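PDB 3AF6: transcription termination factor FttA from Pyrococcus horikoshii, which probably terminates transcription by zinc-dependent cleavage of nascent RNA at the RNA polymerase exit channel and then degrades the released RNA from its 5' end. Local coordinates for residues Phe213-Phe218 with Pro238-Val243; Pro233-Pro238 with Pro266-Tyr271. All coordinates share one frame; numbering follows the deposited sequence.

Contact 1. Residues Phe213-Phe218 with Pro238-Val243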
loop_
_atom_site.group_PDB
_atom_site.type_symbol
_atom_site.label_atom_id
_atom_site.label_comp_id
_atom_site.label_asym_id
_atom_site.label_seq_id
_atom_site.Cartn_x
_atom_site.Cartn_y
_atom_site.Cartn_z
ATOM N N PHE A 213 -20.175 2.847 8.890
ATOM C CA PHE A 213 -18.919 2.798 9.603
ATOM C C PHE A 213 -17.817 2.308 8.670
ATOM O O PHE A 213 -17.971 1.301 7.962
ATOM C CB PHE A 213 -19.024 1.852 10.803
ATOM C CG PHE A 213 -19.907 2.363 11.891
ATOM C CD1 PHE A 213 -19.516 3.452 12.666
ATOM C CD2 PHE A 213 -21.129 1.748 12.160
ATOM C CE1 PHE A 213 -20.329 3.924 13.700
ATOM C CE2 PHE A 213 -21.948 2.207 13.190
ATOM C CZ PHE A 213 -21.546 3.301 13.965
ATOM N N VAL A 214 -16.714 3.041 8.657
ATOM C CA VAL A 214 -15.569 2.663 7.855
ATOM C C VAL A 214 -14.314 2.876 8.693
ATOM O O VAL A 214 -14.210 3.836 9.470
ATOM C CB VAL A 214 -15.452 3.487 6.543
ATOM C CG1 VAL A 214 -16.683 3.289 5.681
ATOM C CG2 VAL A 214 -15.246 4.938 6.867
ATOM N N LEU A 215 -13.367 1.964 8.533
ATOM C CA LEU A 215 -12.118 2.037 9.255
ATOM C C LEU A 215 -11.031 2.481 8.290
ATOM O O LEU A 215 -10.843 1.865 7.237
ATOM C CB LEU A 215 -11.787 0.658 9.829
ATOM C CG LEU A 215 -10.675 0.515 10.872
ATOM C CD1 LEU A 215 -10.865 1.543 11.978
ATOM C CD2 LEU A 215 -10.710 -0.909 11.450
ATOM N N VAL A 216 -10.338 3.565 8.617
ATOM C CA VAL A 216 -9.246 4.016 7.758
ATOM C C VAL A 216 -7.962 3.597 8.444
ATOM O O VAL A 216 -7.585 4.143 9.476
ATOM C CB VAL A 216 -9.259 5.536 7.543
ATOM C CG1 VAL A 216 -8.038 5.957 6.733
ATOM C CG2 VAL A 216 -10.525 5.926 6.806
ATOM N N ASP A 217 -7.309 2.612 7.845
ATOM C CA ASP A 217 -6.087 2.013 8.360
ATOM C C ASP A 217 -6.347 1.235 9.644
ATOM O O ASP A 217 -7.369 1.419 10.314
ATOM C CB ASP A 217 -4.990 3.058 8.581
ATOM C CG ASP A 217 -4.383 3.549 7.267
ATOM O OD1 ASP A 217 -4.581 2.870 6.228
ATOM O OD2 ASP A 217 -3.701 4.600 7.275
ATOM N N PHE A 218 -5.429 0.328 9.946
ATOM C CA PHE A 218 -5.498 -0.499 11.138
ATOM C C PHE A 218 -4.097 -1.065 11.292
ATOM O O PHE A 218 -3.811 -2.205 10.907
ATOM C CB PHE A 218 -6.499 -1.629 10.956
ATOM C CG PHE A 218 -7.044 -2.162 12.252
ATOM C CD1 PHE A 218 -7.803 -1.342 13.088
ATOM C CD2 PHE A 218 -6.802 -3.474 12.640
ATOM C CE1 PHE A 218 -8.307 -1.823 14.287
ATOM C CE2 PHE A 218 -7.306 -3.966 13.846
ATOM C CZ PHE A 218 -8.056 -3.145 14.668
ATOM N N PRO A 238 -15.742 1.428 23.343
ATOM C CA PRO A 238 -17.135 0.965 23.283
ATOM C C PRO A 238 -17.726 0.976 21.878
ATOM O O PRO A 238 -18.326 -0.001 21.435
ATOM C CB PRO A 238 -17.864 1.940 24.201
ATOM C CG PRO A 238 -16.817 2.354 25.174
ATOM C CD PRO A 238 -15.592 2.518 24.323
ATOM N N GLU A 239 -17.556 2.099 21.185
ATOM C CA GLU A 239 -18.082 2.266 19.839
ATOM C C GLU A 239 -17.502 1.267 18.851
ATOM O O GLU A 239 -18.225 0.753 17.998
ATOM C CB GLU A 239 -17.809 3.679 19.345
ATOM C CG GLU A 239 -16.357 4.066 19.438
ATOM C CD GLU A 239 -16.034 4.756 20.730
ATOM O OE1 GLU A 239 -15.702 5.952 20.677
ATOM O OE2 GLU A 239 -16.116 4.118 21.796
ATOM N N PHE A 240 -16.201 0.999 18.961
ATOM C CA PHE A 240 -15.542 0.051 18.071
ATOM C C PHE A 240 -15.988 -1.380 18.391
ATOM O O PHE A 240 -16.279 -2.152 17.472
ATOM C CB PHE A 240 -14.017 0.196 18.164
ATOM C CG PHE A 240 -13.259 -0.630 17.154
ATOM C CD1 PHE A 240 -13.739 -0.791 15.857
ATOM C CD2 PHE A 240 -12.052 -1.235 17.495
ATOM C CE1 PHE A 240 -13.023 -1.549 14.914
ATOM C CE2 PHE A 240 -11.331 -1.991 16.563
ATOM C CZ PHE A 240 -11.817 -2.149 15.273
ATOM N N GLN A 241 -16.053 -1.738 19.675
ATOM C CA GLN A 241 -16.526 -3.079 20.047
ATOM C C GLN A 241 -17.955 -3.225 19.516
ATOM O O GLN A 241 -18.344 -4.275 18.999
ATOM C CB GLN A 241 -16.552 -3.281 21.571
ATOM C CG GLN A 241 -15.243 -3.746 22.226
ATOM C CD GLN A 241 -14.834 -5.171 21.821
ATOM O OE1 GLN A 241 -15.612 -6.127 21.954
ATOM N NE2 GLN A 241 -13.600 -5.314 21.341
ATOM N N TYR A 242 -18.737 -2.159 19.631
ATOM C CA TYR A 242 -20.111 -2.224 19.154
ATOM C C TYR A 242 -20.193 -2.396 17.641
ATOM O O TYR A 242 -21.103 -3.048 17.148
ATOM C CB TYR A 242 -20.903 -0.986 19.598
ATOM C CG TYR A 242 -22.297 -0.918 19.014
ATOM C CD1 TYR A 242 -22.536 -0.279 17.788
ATOM C CD2 TYR A 242 -23.375 -1.528 19.659
ATOM C CE1 TYR A 242 -23.809 -0.254 17.228
ATOM C CE2 TYR A 242 -24.652 -1.510 19.097
ATOM C CZ TYR A 242 -24.861 -0.873 17.887
ATOM O OH TYR A 242 -26.130 -0.850 17.343
ATOM N N VAL A 243 -19.246 -1.822 16.902
ATOM C CA VAL A 243 -19.268 -1.957 15.455
ATOM C C VAL A 243 -18.824 -3.371 15.042
ATOM O O VAL A 243 -19.377 -3.960 14.103
ATOM C CB VAL A 243 -18.359 -0.885 14.777
ATOM C CG1 VAL A 243 -18.145 -1.220 13.306
ATOM C CG2 VAL A 243 -18.998 0.491 14.902
#
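Val243 sets CG1 anti to its backbone N (chi1 168°), which turns CG2 to the side of that N and over the ring of Phe213; Phe240, likewise with CG anti to its N (chi1 -173°), has the end of its side chain reaching Leu215 and Phe218. The motif is a beta-alpha-beta crossover in the metallo-beta-lactamase fold. Strand 213-216 and strand 251-253 are parallel neighbours in a mixed sheet, and helix 238-245 comes between them in sequence and packs here on the first. No hydrogen bond crosses the interface, and the closest pairs are all carbon to carbon, so the joint is apolar. The side chains of Phe213 and Leu215, two residues apart on the strand, both start toward the helix, as alternation along a strand predicts. Leu215 meets the Phe240 ring obliquely, CD2 4.2 Å from Phe240 CZ, the two side chains crossing at about a right angle. Phe218 comes from the direction opposite to Phe240, and the rings meet rim to rim with centroids 5.8 Å apart. Their planes are tilted by 59°. The closest pair is Phe218 CE1 and Phe240 CZ at 3.7 Å. Asp217, which takes no part in this packing, hydrogen-bonds through OD2 to ND1 of the zinc ligand His261 and through OD1 to Thr255 N, consistent with a second-shell role. At the other end of the interface, Val243 CG2 sits over one face of Phe213, 3.5 Å from the ring centroid, in a CH-pi contact almost exactly on the ring normal.

Contact 2. Residues Pro233-Pro238 with Pro266-Tyr271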
loop_
_atom_site.group_PDB
_atom_site.type_symbol
_atom_site.label_atom_id
_atom_site.label_comp_id
_atom_site.label_asym_id
_atom_site.label_seq_id
_atom_site.Cartn_x
_atom_site.Cartn_y
_atom_site.Cartn_z
ATOM N N PRO A 233 -4.467 -0.974 18.169
ATOM C CA PRO A 233 -5.468 0.090 18.109
ATOM C C PRO A 233 -6.413 -0.226 19.279
ATOM O O PRO A 233 -6.506 -1.373 19.714
ATOM C CB PRO A 233 -6.141 -0.152 16.763
ATOM C CG PRO A 233 -5.023 -0.644 15.937
ATOM C CD PRO A 233 -4.313 -1.621 16.857
ATOM N N HIS A 234 -7.112 0.777 19.786
ATOM C CA HIS A 234 -8.016 0.560 20.905
ATOM C C HIS A 234 -9.226 -0.317 20.643
ATOM O O HIS A 234 -10.277 0.168 20.229
ATOM C CB HIS A 234 -8.488 1.893 21.457
ATOM C CG HIS A 234 -7.516 2.521 22.391
ATOM N ND1 HIS A 234 -7.381 2.117 23.702
ATOM C CD2 HIS A 234 -6.600 3.498 22.202
ATOM C CE1 HIS A 234 -6.425 2.819 24.279
ATOM N NE2 HIS A 234 -5.935 3.664 23.390
ATOM N N PHE A 235 -9.070 -1.611 20.906
ATOM C CA PHE A 235 -10.158 -2.574 20.760
ATOM C C PHE A 235 -11.102 -2.333 21.922
ATOM O O PHE A 235 -12.257 -2.763 21.900
ATOM C CB PHE A 235 -9.634 -4.008 20.865
ATOM C CG PHE A 235 -9.132 -4.571 19.574
ATOM C CD1 PHE A 235 -10.017 -5.115 18.652
ATOM C CD2 PHE A 235 -7.772 -4.597 19.294
ATOM C CE1 PHE A 235 -9.549 -5.689 17.467
ATOM C CE2 PHE A 235 -7.300 -5.168 18.109
ATOM C CZ PHE A 235 -8.189 -5.714 17.201
ATOM N N ASP A 236 -10.588 -1.647 22.941
ATOM C CA ASP A 236 -11.374 -1.357 24.125
ATOM C C ASP A 236 -12.231 -0.094 24.017
ATOM O O ASP A 236 -12.619 0.482 25.028
ATOM C CB ASP A 236 -10.465 -1.297 25.369
ATOM C CG ASP A 236 -9.439 -0.181 25.301
ATOM O OD1 ASP A 236 -9.239 0.371 24.197
ATOM O OD2 ASP A 236 -8.817 0.130 26.347
ATOM N N ALA A 237 -12.523 0.348 22.798
ATOM C CA ALA A 237 -13.387 1.517 22.624
ATOM C C ALA A 237 -14.818 0.983 22.480
ATOM O O ALA A 237 -15.095 0.163 21.611
ATOM C CB ALA A 237 -12.983 2.307 21.387
ATOM N N PRO A 238 -15.742 1.428 23.343
ATOM C CA PRO A 238 -17.135 0.965 23.283
ATOM C C PRO A 238 -17.726 0.976 21.878
ATOM O O PRO A 238 -18.326 -0.001 21.435
ATOM C CB PRO A 238 -17.864 1.940 24.201
ATOM C CG PRO A 238 -16.817 2.354 25.174
ATOM C CD PRO A 238 -15.592 2.518 24.323
ATOM N N PRO A 266 -4.847 -8.391 9.397
ATOM C CA PRO A 266 -5.161 -9.825 9.407
ATOM C C PRO A 266 -5.585 -10.374 10.783
ATOM O O PRO A 266 -6.309 -11.370 10.871
ATOM C CB PRO A 266 -3.891 -10.459 8.843
ATOM C CG PRO A 266 -2.837 -9.498 9.211
ATOM C CD PRO A 266 -3.450 -8.157 9.000
ATOM N N TYR A 267 -5.156 -9.707 11.848
ATOM C CA TYR A 267 -5.520 -10.101 13.207
ATOM C C TYR A 267 -7.038 -10.185 13.304
ATOM O O TYR A 267 -7.598 -11.017 14.024
ATOM C CB TYR A 267 -5.034 -9.046 14.193
ATOM C CG TYR A 267 -5.236 -9.390 15.649
ATOM C CD1 TYR A 267 -4.280 -10.132 16.345
ATOM C CD2 TYR A 267 -6.350 -8.926 16.351
ATOM C CE1 TYR A 267 -4.417 -10.395 17.699
ATOM C CE2 TYR A 267 -6.497 -9.184 17.710
ATOM C CZ TYR A 267 -5.523 -9.917 18.374
ATOM O OH TYR A 267 -5.645 -10.182 19.717
ATOM N N LEU A 268 -7.694 -9.300 12.565
ATOM C CA LEU A 268 -9.143 -9.213 12.550
ATOM C C LEU A 268 -9.828 -10.488 12.093
ATOM O O LEU A 268 -10.897 -10.833 12.598
ATOM C CB LEU A 268 -9.566 -8.045 11.664
ATOM C CG LEU A 268 -10.255 -6.845 12.319
ATOM C CD1 LEU A 268 -9.823 -6.672 13.778
ATOM C CD2 LEU A 268 -9.940 -5.606 11.482
ATOM N N PHE A 269 -9.216 -11.181 11.138
ATOM C CA PHE A 269 -9.775 -12.417 10.605
ATOM C C PHE A 269 -9.432 -13.602 11.506
ATOM O O PHE A 269 -10.225 -14.527 11.662
ATOM C CB PHE A 269 -9.250 -12.647 9.183
ATOM C CG PHE A 269 -9.768 -11.653 8.175
ATOM C CD1 PHE A 269 -11.065 -11.744 7.695
ATOM C CD2 PHE A 269 -8.965 -10.614 7.726
ATOM C CE1 PHE A 269 -11.566 -10.810 6.772
ATOM C CE2 PHE A 269 -9.457 -9.674 6.802
ATOM C CZ PHE A 269 -10.763 -9.779 6.328
ATOM N N ARG A 270 -8.245 -13.568 12.102
ATOM C CA ARG A 270 -7.817 -14.629 13.002
ATOM C C ARG A 270 -8.901 -14.880 14.048
ATOM O O ARG A 270 -9.150 -16.017 14.421
ATOM C CB ARG A 270 -6.512 -14.239 13.700
ATOM C CG ARG A 270 -6.049 -15.227 14.769
ATOM C CD ARG A 270 -4.955 -14.623 15.631
ATOM N NE ARG A 270 -4.555 -15.505 16.723
ATOM C CZ ARG A 270 -3.858 -15.106 17.786
ATOM N NH1 ARG A 270 -3.482 -13.837 17.901
ATOM N NH2 ARG A 270 -3.539 -15.971 18.742
ATOM N N TYR A 271 -9.541 -13.803 14.505
ATOM C CA TYR A 271 -10.603 -13.886 15.507
ATOM C C TYR A 271 -12.022 -13.719 14.963
ATOM O O TYR A 271 -12.961 -13.558 15.729
ATOM C CB TYR A 271 -10.370 -12.848 16.601
ATOM C CG TYR A 271 -9.201 -13.162 17.509
ATOM C CD1 TYR A 271 -9.227 -14.272 18.363
ATOM C CD2 TYR A 271 -8.079 -12.345 17.529
ATOM C CE1 TYR A 271 -8.158 -14.554 19.214
ATOM C CE2 TYR A 271 -7.009 -12.614 18.369
ATOM C CZ TYR A 271 -7.049 -13.716 19.213
ATOM O OH TYR A 271 -5.984 -13.945 20.056
#
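Phe235 meets two neighbouring residues of helix 267-270, Tyr267 and Leu268, and the two approach it differently. Against Tyr267 the rings are oblique, with planes at 52° and centroids 5.7 Å apart; the nearest atoms are Phe235 CZ and Tyr267 CD2 at 3.8 Å. Leu268 instead brings a methyl to the ring edge, near its plane, with CD1 3.8 Å from Phe235 CE1. The first bond of the Tyr267 side chain points toward the loop, and the torsion that sets CG anti to the backbone N (chi1 -175°) brings the CD2-CE2 side of the ring against Phe235 CZ. Another part of the Tyr267 ring is occupied within its own segment: Tyr271 CD2 stands 3.5 Å above one face, offset toward the rim. Because the contacts are carbon to carbon and no hydrogen bond spans the gap, the two segments meet through apolar packing.

The loop that offers Phe235 is ordered by polar bonds of its own. A type I beta turn runs from His234 to Ala237, and His234 ND1 donates to the syn lone pair of Asp236 OD1 at 2.6 Å, with the carboxylate oxygen in the imidazole plane. Gln241 NE2 then hydrogen-bonds to the carbonyl of Phe235 from the following helix, whose N-cap position is Ala237. Phe269 and Arg270 touch helix 310-319. The arrangement is plain packing away from the zinc ions, joining the loop between helices 228-231 and 238-245 to a short helix of the metallo-beta-lactamase domain.

Overall arrangement
Both contacts lie within the metallo-beta-lactamase domain, their centres about 9 Å apart, and share Pro238, where the loop of contact 2 becomes the helix of contact 1. Contact 1 is the deeper: four of its five touching residues are buried, whereas in contact 2 only Leu268 is, and the buried surface is about half as large. Both are apolar across the interface, but contact 1 joins a sheet strand to its crossover helix, while contact 2 joins a turn to a short helix. Phe218 bridges them, its CZ packing 3.6 Å from Phe235 CZ. Contact 1 is linked to the metal site indirectly, through Asp217 and the zinc ligand His261; the Phe218 side chain is about 12 Å from a zinc ion.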